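Local structure of myosin-I heavy chain (Dictyostelium discoideum, 5EJQ) at residues Cys264-Lys269 and Phe285-Lys290; Ile200-Thr205 and Leu214-Ala219; Leu340-Glu345 and Gly363-Thr368. The protein is an actin-based motor with ATPase activity that acts in early phagocytosis and adhesion, represented here by a MyTH4-FERM part of its tail. The protein carries 3 engineered substitutions. All blocks are in the same frame, centred on the assembly; numbering follows the deposited sequence.

Interaction 1 of 3, residues Cys264-Lys269 and Phe285-Lys290; sequences CDVLSK and FKFVFK. With GLY (glycine), chain B.
Val266 and Leu267 of the helix meet the rings of Phe285 and Phe287 on the strand, helix-on-sheet packing in the ubiquitin-like first lobe of the FERM domain. CG1 of Val266 touches both rings, 3.7 Å from Phe285 CZ and equally near Phe287 CE1. With CG1 anti to the backbone N (chi1 172°), this methyl of Val266 is the branch that meets the strand, and a compact aliphatic residue suits a place against two rings. CD2 of Leu267 approaches the Phe287 ring obliquely, 3.7 Å from its CE2. The aromatic rings pack T-shaped: Phe285 CZ lies 3.6 Å above the centre of the Phe287 ring, and CE1 of Phe287 lies in the plane of the Phe285 ring. An alanine in place of Phe287 would probably open a gap under Val266 and Leu267 and leave the Phe285 ring without the face it abuts. Further out, Ile204 and Ile246 of the neighbouring strands touch Phe287, while Ser268 bonds to Val185 O and Asp265 forms a salt bridge with Arg182. Leu267 also belongs to the pocket of a bound glycine, where its CB lies 3.7 Å from the ligand CA.

Interaction 2 of 3, residues Ile200-Thr205 and Leu214-Ala219; sequences IFVRIT and LHIDSA
Ile200 pairs with Ile216, and Val202 with Leu214, through two antiparallel hydrogen-bonded pairs. Each pair is closed by two bonds: Ile200 N to Ile216 O at 2.8 Å with its return bond from Ile216 N to Ile200 O, and Val202 N to Leu214 O, also 2.8 Å, with Leu214 N to Val202 O. The N-H of Ile200 points almost straight at its acceptor (175°). Phe201 and His215 form the non-hydrogen-bonded pair between them, supplemented by CA-H...O contacts such as His215 CA to Ile200 O at 3.4 Å.

Ile216 can be followed outward along its longer branch. CB carries CG1 in the crowded position between the backbone N and the carbonyl carbon (chi1 67°), which turns that branch over the partner strand. There CG1 lies 3.6 Å from Ile200 O and 3.9 Å from Ile200 CB. The terminal CD1 continues to Val202, whose side chain it crosses at about a right angle; CD1 of Ile216 comes within 3.8 Å of Val202 CG1. From the other branch, CG2 touches Val202 CG2. Branched aliphatic residues suit this face, which is buried against helices 222-232 and 263-277; Leu263 and Cys264 touch Ile216 there. His215 and Phe201 lie on the exposed face, the imidazole presenting its edge to Phe201 CA.

Beyond the strand, CD1 of Ile200 reaches the backbone at Asp217 and Ser218. The polar ends of these two residues turn to the MyTH4 side, Asp217 in a salt bridge with Arg175 and Ser218 bonded to Glu190. The pairing is that of the first beta hairpin of a ubiquitin-like fold, here the F1 lobe of the FERM domain.

Interaction 3 of 3, residues Leu340-Glu345 and Gly363-Thr368; sequences LKLQFE and GKYFTT
Tyr365 presents one ring face to Leu342 and its hydroxyl to Glu345. The apolar part is a CH-pi contact: CD1 of Leu342 sits over the ring centre, 3.8 Å from the centroid and only 6° off the normal. With CG anti to the backbone N (chi1 180°), the side chain of Leu342 lays both CB and CD1 on that face, CB being 3.7 Å from CD1 of Tyr365. On the opposite face, the Lys364 methylene CG rests 3.5 Å above the plane, so the ring is sandwiched between aliphatic carbons. A tyrosine suits this position because its ring fills a buried site while its hydroxyl reaches the exposed rim. The contact joins helix 331-346 to the loop between helices 351-360 and 368-373 in the all-helical central (F2) lobe of the FERM domain, where Trp356, Leu357 and Phe378 also touch Tyr365.

Among the polar contacts, Tyr365 OH donates to Glu345 OE1 at 2.7 Å, meeting OE1 nearly along the carboxylate's own C-O bond, with carboxylate and ring planes 77° apart. The same carboxylate forms a salt bridge with Lys364, whose NZ lies 3.4 Å from OE1; its bond to OE2 is weak. Lys341, the second lysine nearby, makes a cation-pi contact with Phe319.

How the interactions relate
Interactions 1 and 2 belong to one ubiquitin-like lobe and touch each other: strands 200-205 and 285-291 are neighbours in its mixed sheet, joined where Phe289 N meets Thr205 O at 2.8 Å in a probable hydrogen bond. Interaction 2 builds the sheet edge with backbone bonds and has one buried aliphatic face and one exposed face, whereas the mostly buried interaction 1 covers the sheet with a helix through side chains alone; Leu267 touches Ile200 and Val202 as well, bringing both into one apolar core. Interaction 3 lies apart in the helical lobe, its centre about 29 Å from that of interaction 1. It combines a buried aromatic face with a charged, exposed rim, which interaction 1 lacks.

Interaction 1 of 3, residues Cys264-Lys269 and Phe285-Lys290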
loop_
_atom_site.group_PDB
_atom_site.type_symbol
_atom_site.label_atom_id
_atom_site.label_comp_id
_atom_site.label_asym_id
_atom_site.label_seq_id
_atom_site.Cartn_x
_atom_site.Cartn_y
_atom_site.Cartn_z
ATOM N N CYS A 264 -5.608 -0.812 0.851
ATOM C CA CYS A 264 -6.592 -1.477 1.716
ATOM C C CYS A 264 -6.152 -2.880 2.143
ATOM O O CYS A 264 -6.551 -3.320 3.211
ATOM C CB CYS A 264 -7.983 -1.477 1.097
ATOM S SG CYS A 264 -8.832 0.114 1.243
ATOM N N ASP A 265 -5.301 -3.548 1.347
ATOM C CA ASP A 265 -4.725 -4.854 1.689
ATOM C C ASP A 265 -3.746 -4.704 2.859
ATOM O O ASP A 265 -3.752 -5.550 3.750
ATOM C CB ASP A 265 -4.068 -5.535 0.466
ATOM C CG ASP A 265 -5.070 -6.239 -0.454
ATOM O OD1 ASP A 265 -6.220 -6.479 -0.016
ATOM O OD2 ASP A 265 -4.691 -6.581 -1.597
ATOM N N VAL A 266 -2.949 -3.596 2.886
ATOM C CA VAL A 266 -2.054 -3.271 4.010
ATOM C C VAL A 266 -2.953 -3.056 5.268
ATOM O O VAL A 266 -2.634 -3.575 6.333
ATOM C CB VAL A 266 -1.156 -2.029 3.715
ATOM C CG1 VAL A 266 -0.378 -1.576 4.959
ATOM C CG2 VAL A 266 -0.203 -2.292 2.553
ATOM N N LEU A 267 -4.099 -2.359 5.127
ATOM C CA LEU A 267 -5.006 -2.158 6.277
ATOM C C LEU A 267 -5.536 -3.478 6.869
ATOM O O LEU A 267 -5.637 -3.578 8.093
ATOM C CB LEU A 267 -6.178 -1.208 5.955
ATOM C CG LEU A 267 -5.847 0.244 5.555
ATOM C CD1 LEU A 267 -7.136 1.034 5.326
ATOM C CD2 LEU A 267 -5.010 0.942 6.615
ATOM N N SER A 268 -5.896 -4.473 6.022
ATOM C CA SER A 268 -6.378 -5.766 6.544
ATOM C C SER A 268 -5.233 -6.465 7.313
ATOM O O SER A 268 -5.471 -7.011 8.384
ATOM C CB SER A 268 -6.861 -6.678 5.421
ATOM O OG SER A 268 -7.818 -6.039 4.598
ATOM N N LYS A 269 -4.002 -6.440 6.756
ATOM C CA LYS A 269 -2.808 -7.013 7.383
ATOM C C LYS A 269 -2.544 -6.382 8.743
ATOM O O LYS A 269 -2.279 -7.104 9.694
ATOM C CB LYS A 269 -1.589 -6.881 6.473
ATOM C CG LYS A 269 -1.465 -8.011 5.457
ATOM C CD LYS A 269 -0.180 -7.897 4.605
ATOM C CE LYS A 269 -0.167 -6.705 3.661
ATOM N NZ LYS A 269 1.153 -6.528 2.998
ATOM N N PHE A 285 1.503 1.696 13.715
ATOM C CA PHE A 285 1.452 1.560 12.269
ATOM C C PHE A 285 1.357 2.930 11.637
ATOM O O PHE A 285 0.622 3.781 12.135
ATOM C CB PHE A 285 0.267 0.672 11.802
ATOM C CG PHE A 285 -0.001 0.773 10.314
ATOM C CD1 PHE A 285 0.838 0.152 9.396
ATOM C CD2 PHE A 285 -1.039 1.561 9.829
ATOM C CE1 PHE A 285 0.618 0.290 8.021
ATOM C CE2 PHE A 285 -1.247 1.711 8.455
ATOM C CZ PHE A 285 -0.424 1.066 7.561
ATOM N N LYS A 286 2.023 3.106 10.494
ATOM C CA LYS A 286 2.009 4.340 9.705
ATOM C C LYS A 286 2.199 4.004 8.237
ATOM O O LYS A 286 2.961 3.104 7.914
ATOM C CB LYS A 286 3.257 5.202 10.035
ATOM C CG LYS A 286 3.294 5.992 11.304
ATOM C CD LYS A 286 4.582 6.801 11.247
ATOM C CE LYS A 286 5.024 7.353 12.567
ATOM N NZ LYS A 286 6.095 8.366 12.378
ATOM N N PHE A 287 1.599 4.794 7.357
ATOM C CA PHE A 287 1.932 4.843 5.940
ATOM C C PHE A 287 2.891 6.032 5.924
ATOM O O PHE A 287 2.639 7.022 6.631
ATOM C CB PHE A 287 0.721 5.180 5.058
ATOM C CG PHE A 287 -0.193 4.014 4.769
ATOM C CD1 PHE A 287 0.255 2.921 4.030
ATOM C CD2 PHE A 287 -1.508 4.006 5.233
ATOM C CE1 PHE A 287 -0.614 1.859 3.719
ATOM C CE2 PHE A 287 -2.371 2.923 4.940
ATOM C CZ PHE A 287 -1.914 1.861 4.198
ATOM N N VAL A 288 4.005 5.930 5.169
ATOM C CA VAL A 288 4.991 7.008 5.068
ATOM C C VAL A 288 5.233 7.306 3.585
ATOM O O VAL A 288 5.359 6.389 2.788
ATOM C CB VAL A 288 6.303 6.717 5.865
ATOM C CG1 VAL A 288 7.239 7.922 5.858
ATOM C CG2 VAL A 288 6.005 6.315 7.309
ATOM N N PHE A 289 5.266 8.576 3.213
ATOM C CA PHE A 289 5.487 8.959 1.814
ATOM C C PHE A 289 6.943 9.387 1.734
ATOM O O PHE A 289 7.308 10.389 2.332
ATOM C CB PHE A 289 4.519 10.082 1.415
ATOM C CG PHE A 289 4.595 10.569 -0.011
ATOM C CD1 PHE A 289 4.442 9.687 -1.071
ATOM C CD2 PHE A 289 4.714 11.928 -0.291
ATOM C CE1 PHE A 289 4.432 10.150 -2.388
ATOM C CE2 PHE A 289 4.717 12.389 -1.608
ATOM C CZ PHE A 289 4.563 11.498 -2.648
ATOM N N LYS A 290 7.786 8.581 1.060
ATOM C CA LYS A 290 9.238 8.801 0.980
ATOM C C LYS A 290 9.772 8.653 -0.432
ATOM O O LYS A 290 9.140 8.004 -1.258
ATOM C CB LYS A 290 9.973 7.769 1.862
ATOM C CG LYS A 290 9.784 7.931 3.355
ATOM C CD LYS A 290 10.536 6.851 4.125
ATOM C CE LYS A 290 11.697 7.417 4.892
ATOM N NZ LYS A 290 12.590 6.345 5.394
HETATM N N GLY B . -8.344 0.401 9.031
HETATM C CA GLY B . -8.165 -1.045 9.110
HETATM C C GLY B . -7.182 -1.442 10.205
HETATM O O GLY B . -7.634 -1.887 11.283
HETATM O OXT GLY B . -5.962 -1.315 9.981
#

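Interaction 2 of 3, residues Ile200-Thr205 and Leu214-Ala219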
loop_
_atom_site.group_PDB
_atom_site.type_symbol
_atom_site.label_atom_id
_atom_site.label_comp_id
_atom_site.label_asym_id
_atom_site.label_seq_id
_atom_site.Cartn_x
_atom_site.Cartn_y
_atom_site.Cartn_z
ATOM N N ILE A 200 -12.466 5.333 2.081
ATOM C CA ILE A 200 -11.707 4.851 3.238
ATOM C C ILE A 200 -10.727 5.954 3.581
ATOM O O ILE A 200 -10.111 6.519 2.682
ATOM C CB ILE A 200 -11.032 3.453 2.991
ATOM C CG1 ILE A 200 -12.095 2.336 2.817
ATOM C CG2 ILE A 200 -10.091 3.079 4.133
ATOM C CD1 ILE A 200 -12.467 1.981 1.412
ATOM N N PHE A 201 -10.660 6.342 4.858
ATOM C CA PHE A 201 -9.699 7.354 5.274
ATOM C C PHE A 201 -8.367 6.682 5.640
ATOM O O PHE A 201 -8.342 5.729 6.415
ATOM C CB PHE A 201 -10.222 8.199 6.455
ATOM C CG PHE A 201 -9.149 9.021 7.151
ATOM C CD1 PHE A 201 -8.608 10.146 6.544
ATOM C CD2 PHE A 201 -8.622 8.618 8.370
ATOM C CE1 PHE A 201 -7.593 10.881 7.169
ATOM C CE2 PHE A 201 -7.597 9.350 8.987
ATOM C CZ PHE A 201 -7.101 10.486 8.388
ATOM N N VAL A 202 -7.270 7.187 5.095
ATOM C CA VAL A 202 -5.915 6.759 5.465
ATOM C C VAL A 202 -5.074 8.008 5.781
ATOM O O VAL A 202 -5.247 9.056 5.154
ATOM C CB VAL A 202 -5.201 5.824 4.454
ATOM C CG1 VAL A 202 -5.833 4.440 4.431
ATOM C CG2 VAL A 202 -5.139 6.436 3.046
ATOM N N ARG A 203 -4.170 7.883 6.748
ATOM C CA ARG A 203 -3.280 8.955 7.171
ATOM C C ARG A 203 -1.869 8.617 6.674
ATOM O O ARG A 203 -1.367 7.519 6.948
ATOM C CB ARG A 203 -3.310 9.054 8.705
ATOM C CG ARG A 203 -2.877 10.400 9.276
ATOM C CD ARG A 203 -2.944 10.412 10.800
ATOM N NE ARG A 203 -4.320 10.369 11.308
ATOM C CZ ARG A 203 -4.870 9.323 11.919
ATOM N NH1 ARG A 203 -4.167 8.215 12.122
ATOM N NH2 ARG A 203 -6.128 9.379 12.339
ATOM N N ILE A 204 -1.247 9.543 5.921
ATOM C CA ILE A 204 0.109 9.350 5.396
ATOM C C ILE A 204 1.028 10.343 6.070
ATOM O O ILE A 204 0.728 11.542 6.111
ATOM C CB ILE A 204 0.202 9.498 3.853
ATOM C CG1 ILE A 204 -1.058 8.944 3.114
ATOM C CG2 ILE A 204 1.528 8.883 3.321
ATOM C CD1 ILE A 204 -1.220 7.438 3.044
ATOM N N THR A 205 2.153 9.850 6.584
ATOM C CA THR A 205 3.163 10.699 7.217
ATOM C C THR A 205 4.203 11.086 6.167
ATOM O O THR A 205 4.704 10.213 5.457
ATOM C CB THR A 205 3.796 9.968 8.429
ATOM O OG1 THR A 205 2.739 9.587 9.301
ATOM C CG2 THR A 205 4.810 10.842 9.207
ATOM N N LEU A 214 -6.061 11.196 3.536
ATOM C CA LEU A 214 -6.418 10.787 2.188
ATOM C C LEU A 214 -7.607 9.874 2.140
ATOM O O LEU A 214 -7.717 8.965 2.947
ATOM C CB LEU A 214 -5.182 10.087 1.572
ATOM C CG LEU A 214 -5.194 9.627 0.119
ATOM C CD1 LEU A 214 -5.428 10.784 -0.836
ATOM C CD2 LEU A 214 -3.845 8.960 -0.242
ATOM N N HIS A 215 -8.465 10.099 1.140
ATOM C CA HIS A 215 -9.611 9.271 0.809
ATOM C C HIS A 215 -9.219 8.369 -0.322
ATOM O O HIS A 215 -8.676 8.839 -1.327
ATOM C CB HIS A 215 -10.817 10.116 0.415
ATOM C CG HIS A 215 -11.675 10.469 1.588
ATOM N ND1 HIS A 215 -12.741 11.330 1.462
ATOM C CD2 HIS A 215 -11.634 10.004 2.856
ATOM C CE1 HIS A 215 -13.305 11.376 2.656
ATOM N NE2 HIS A 215 -12.656 10.611 3.530
ATOM N N ILE A 216 -9.413 7.052 -0.117
ATOM C CA ILE A 216 -9.121 6.016 -1.105
ATOM C C ILE A 216 -10.350 5.111 -1.228
ATOM O O ILE A 216 -11.262 5.199 -0.410
ATOM C CB ILE A 216 -7.841 5.202 -0.695
ATOM C CG1 ILE A 216 -8.057 4.357 0.604
ATOM C CG2 ILE A 216 -6.586 6.110 -0.591
ATOM C CD1 ILE A 216 -6.874 3.312 0.949
ATOM N N ASP A 217 -10.347 4.204 -2.205
ATOM C CA ASP A 217 -11.367 3.164 -2.293
ATOM C C ASP A 217 -10.654 1.793 -2.189
ATOM O O ASP A 217 -9.424 1.761 -2.061
ATOM C CB ASP A 217 -12.271 3.316 -3.528
ATOM C CG ASP A 217 -11.651 3.034 -4.886
ATOM O OD1 ASP A 217 -10.608 2.341 -4.937
ATOM O OD2 ASP A 217 -12.239 3.455 -5.897
ATOM N N SER A 218 -11.418 0.682 -2.200
ATOM C CA SER A 218 -10.911 -0.699 -2.108
ATOM C C SER A 218 -9.828 -1.020 -3.134
ATOM O O SER A 218 -8.888 -1.736 -2.796
ATOM C CB SER A 218 -12.064 -1.691 -2.269
ATOM O OG SER A 218 -13.037 -1.519 -1.251
ATOM N N ALA A 219 -9.965 -0.502 -4.387
ATOM C CA ALA A 219 -9.019 -0.743 -5.485
ATOM C C ALA A 219 -7.806 0.178 -5.526
ATOM O O ALA A 219 -6.947 -0.034 -6.384
ATOM C CB ALA A 219 -9.739 -0.702 -6.829
#

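Interaction 3 of 3, residues Leu340-Glu345 and Gly363-Thr368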
loop_
_atom_site.group_PDB
_atom_site.type_symbol
_atom_site.label_atom_id
_atom_site.label_comp_id
_atom_site.label_asym_id
_atom_site.label_seq_id
_atom_site.Cartn_x
_atom_site.Cartn_y
_atom_site.Cartn_z
ATOM N N LEU A 340 24.208 22.325 12.560
ATOM C CA LEU A 340 23.690 23.262 11.557
ATOM C C LEU A 340 22.161 23.277 11.569
ATOM O O LEU A 340 21.565 24.337 11.379
ATOM C CB LEU A 340 24.192 22.918 10.147
ATOM C CG LEU A 340 25.624 23.365 9.852
ATOM C CD1 LEU A 340 26.144 22.692 8.601
ATOM C CD2 LEU A 340 25.735 24.909 9.799
ATOM N N LYS A 341 21.535 22.097 11.788
ATOM C CA LYS A 341 20.077 21.988 11.868
ATOM C C LYS A 341 19.571 22.756 13.086
ATOM O O LYS A 341 18.588 23.506 12.973
ATOM C CB LYS A 341 19.610 20.521 11.916
ATOM C CG LYS A 341 18.074 20.418 11.885
ATOM C CD LYS A 341 17.600 19.040 11.580
ATOM C CE LYS A 341 17.031 18.940 10.186
ATOM N NZ LYS A 341 16.254 17.681 9.980
ATOM N N LEU A 342 20.257 22.593 14.237
ATOM C CA LEU A 342 19.911 23.343 15.456
ATOM C C LEU A 342 20.079 24.851 15.206
ATOM O O LEU A 342 19.173 25.619 15.538
ATOM C CB LEU A 342 20.737 22.856 16.663
ATOM C CG LEU A 342 20.508 23.540 18.025
ATOM C CD1 LEU A 342 19.030 23.436 18.505
ATOM C CD2 LEU A 342 21.406 22.932 19.056
ATOM N N GLN A 343 21.197 25.266 14.544
ATOM C CA GLN A 343 21.415 26.669 14.182
ATOM C C GLN A 343 20.272 27.164 13.290
ATOM O O GLN A 343 19.762 28.259 13.519
ATOM C CB GLN A 343 22.787 26.895 13.493
ATOM C CG GLN A 343 23.047 28.367 13.088
ATOM C CD GLN A 343 23.289 29.302 14.256
ATOM O OE1 GLN A 343 23.710 28.894 15.333
ATOM N NE2 GLN A 343 23.044 30.589 14.062
ATOM N N PHE A 344 19.858 26.347 12.282
ATOM C CA PHE A 344 18.756 26.689 11.381
ATOM C C PHE A 344 17.434 26.894 12.151
ATOM O O PHE A 344 16.683 27.809 11.831
ATOM C CB PHE A 344 18.568 25.615 10.282
ATOM C CG PHE A 344 17.265 25.732 9.504
ATOM C CD1 PHE A 344 17.048 26.798 8.629
ATOM C CD2 PHE A 344 16.242 24.803 9.679
ATOM C CE1 PHE A 344 15.839 26.926 7.931
ATOM C CE2 PHE A 344 15.029 24.932 8.986
ATOM C CZ PHE A 344 14.838 25.990 8.109
ATOM N N GLU A 345 17.145 26.033 13.129
ATOM C CA GLU A 345 15.872 26.083 13.845
ATOM C C GLU A 345 15.814 27.050 15.049
ATOM O O GLU A 345 14.785 27.702 15.242
ATOM C CB GLU A 345 15.446 24.669 14.274
ATOM C CG GLU A 345 15.167 23.773 13.070
ATOM C CD GLU A 345 14.681 22.363 13.336
ATOM O OE1 GLU A 345 14.442 22.029 14.516
ATOM O OE2 GLU A 345 14.509 21.599 12.358
ATOM N N GLY A 363 17.717 12.264 18.679
ATOM C CA GLY A 363 17.171 11.867 17.384
ATOM C C GLY A 363 16.735 13.022 16.503
ATOM O O GLY A 363 16.238 12.806 15.400
ATOM N N LYS A 364 16.953 14.259 16.971
ATOM C CA LYS A 364 16.579 15.505 16.316
ATOM C C LYS A 364 17.838 16.321 15.889
ATOM O O LYS A 364 18.002 16.641 14.705
ATOM C CB LYS A 364 15.660 16.294 17.281
ATOM C CG LYS A 364 15.120 17.614 16.773
ATOM C CD LYS A 364 13.921 17.505 15.850
ATOM C CE LYS A 364 13.501 18.890 15.403
ATOM N NZ LYS A 364 13.090 18.923 13.977
ATOM N N TYR A 365 18.722 16.631 16.843
ATOM C CA TYR A 365 19.934 17.395 16.571
ATOM C C TYR A 365 21.172 16.578 16.809
ATOM O O TYR A 365 22.253 16.993 16.422
ATOM C CB TYR A 365 19.962 18.682 17.405
ATOM C CG TYR A 365 18.688 19.488 17.310
ATOM C CD1 TYR A 365 18.316 20.108 16.116
ATOM C CD2 TYR A 365 17.848 19.632 18.413
ATOM C CE1 TYR A 365 17.128 20.832 16.017
ATOM C CE2 TYR A 365 16.666 20.361 18.331
ATOM C CZ TYR A 365 16.307 20.957 17.130
ATOM O OH TYR A 365 15.148 21.689 17.068
ATOM N N PHE A 366 21.027 15.429 17.475
ATOM C CA PHE A 366 22.123 14.522 17.800
ATOM C C PHE A 366 21.589 13.123 18.065
ATOM O O PHE A 366 20.420 12.969 18.407
ATOM C CB PHE A 366 22.982 15.041 18.995
ATOM C CG PHE A 366 22.237 15.553 20.208
ATOM C CD1 PHE A 366 21.697 14.672 21.138
ATOM C CD2 PHE A 366 22.158 16.914 20.471
ATOM C CE1 PHE A 366 20.992 15.146 22.250
ATOM C CE2 PHE A 366 21.480 17.388 21.603
ATOM C CZ PHE A 366 20.906 16.501 22.488
ATOM N N THR A 367 22.449 12.108 17.925
ATOM C CA THR A 367 22.050 10.720 18.176
ATOM C C THR A 367 22.227 10.390 19.655
ATOM O O THR A 367 22.573 11.276 20.457
ATOM C CB THR A 367 22.843 9.739 17.294
ATOM O OG1 THR A 367 24.225 9.798 17.658
ATOM C CG2 THR A 367 22.640 9.976 15.797
ATOM N N THR A 368 21.979 9.101 20.006
ATOM C CA THR A 368 22.118 8.531 21.343
ATOM C C THR A 368 23.599 8.536 21.720
ATOM O O THR A 368 23.940 9.048 22.779
ATOM C CB THR A 368 21.436 7.155 21.387
ATOM O OG1 THR A 368 20.057 7.333 21.050
ATOM C CG2 THR A 368 21.551 6.475 22.753
#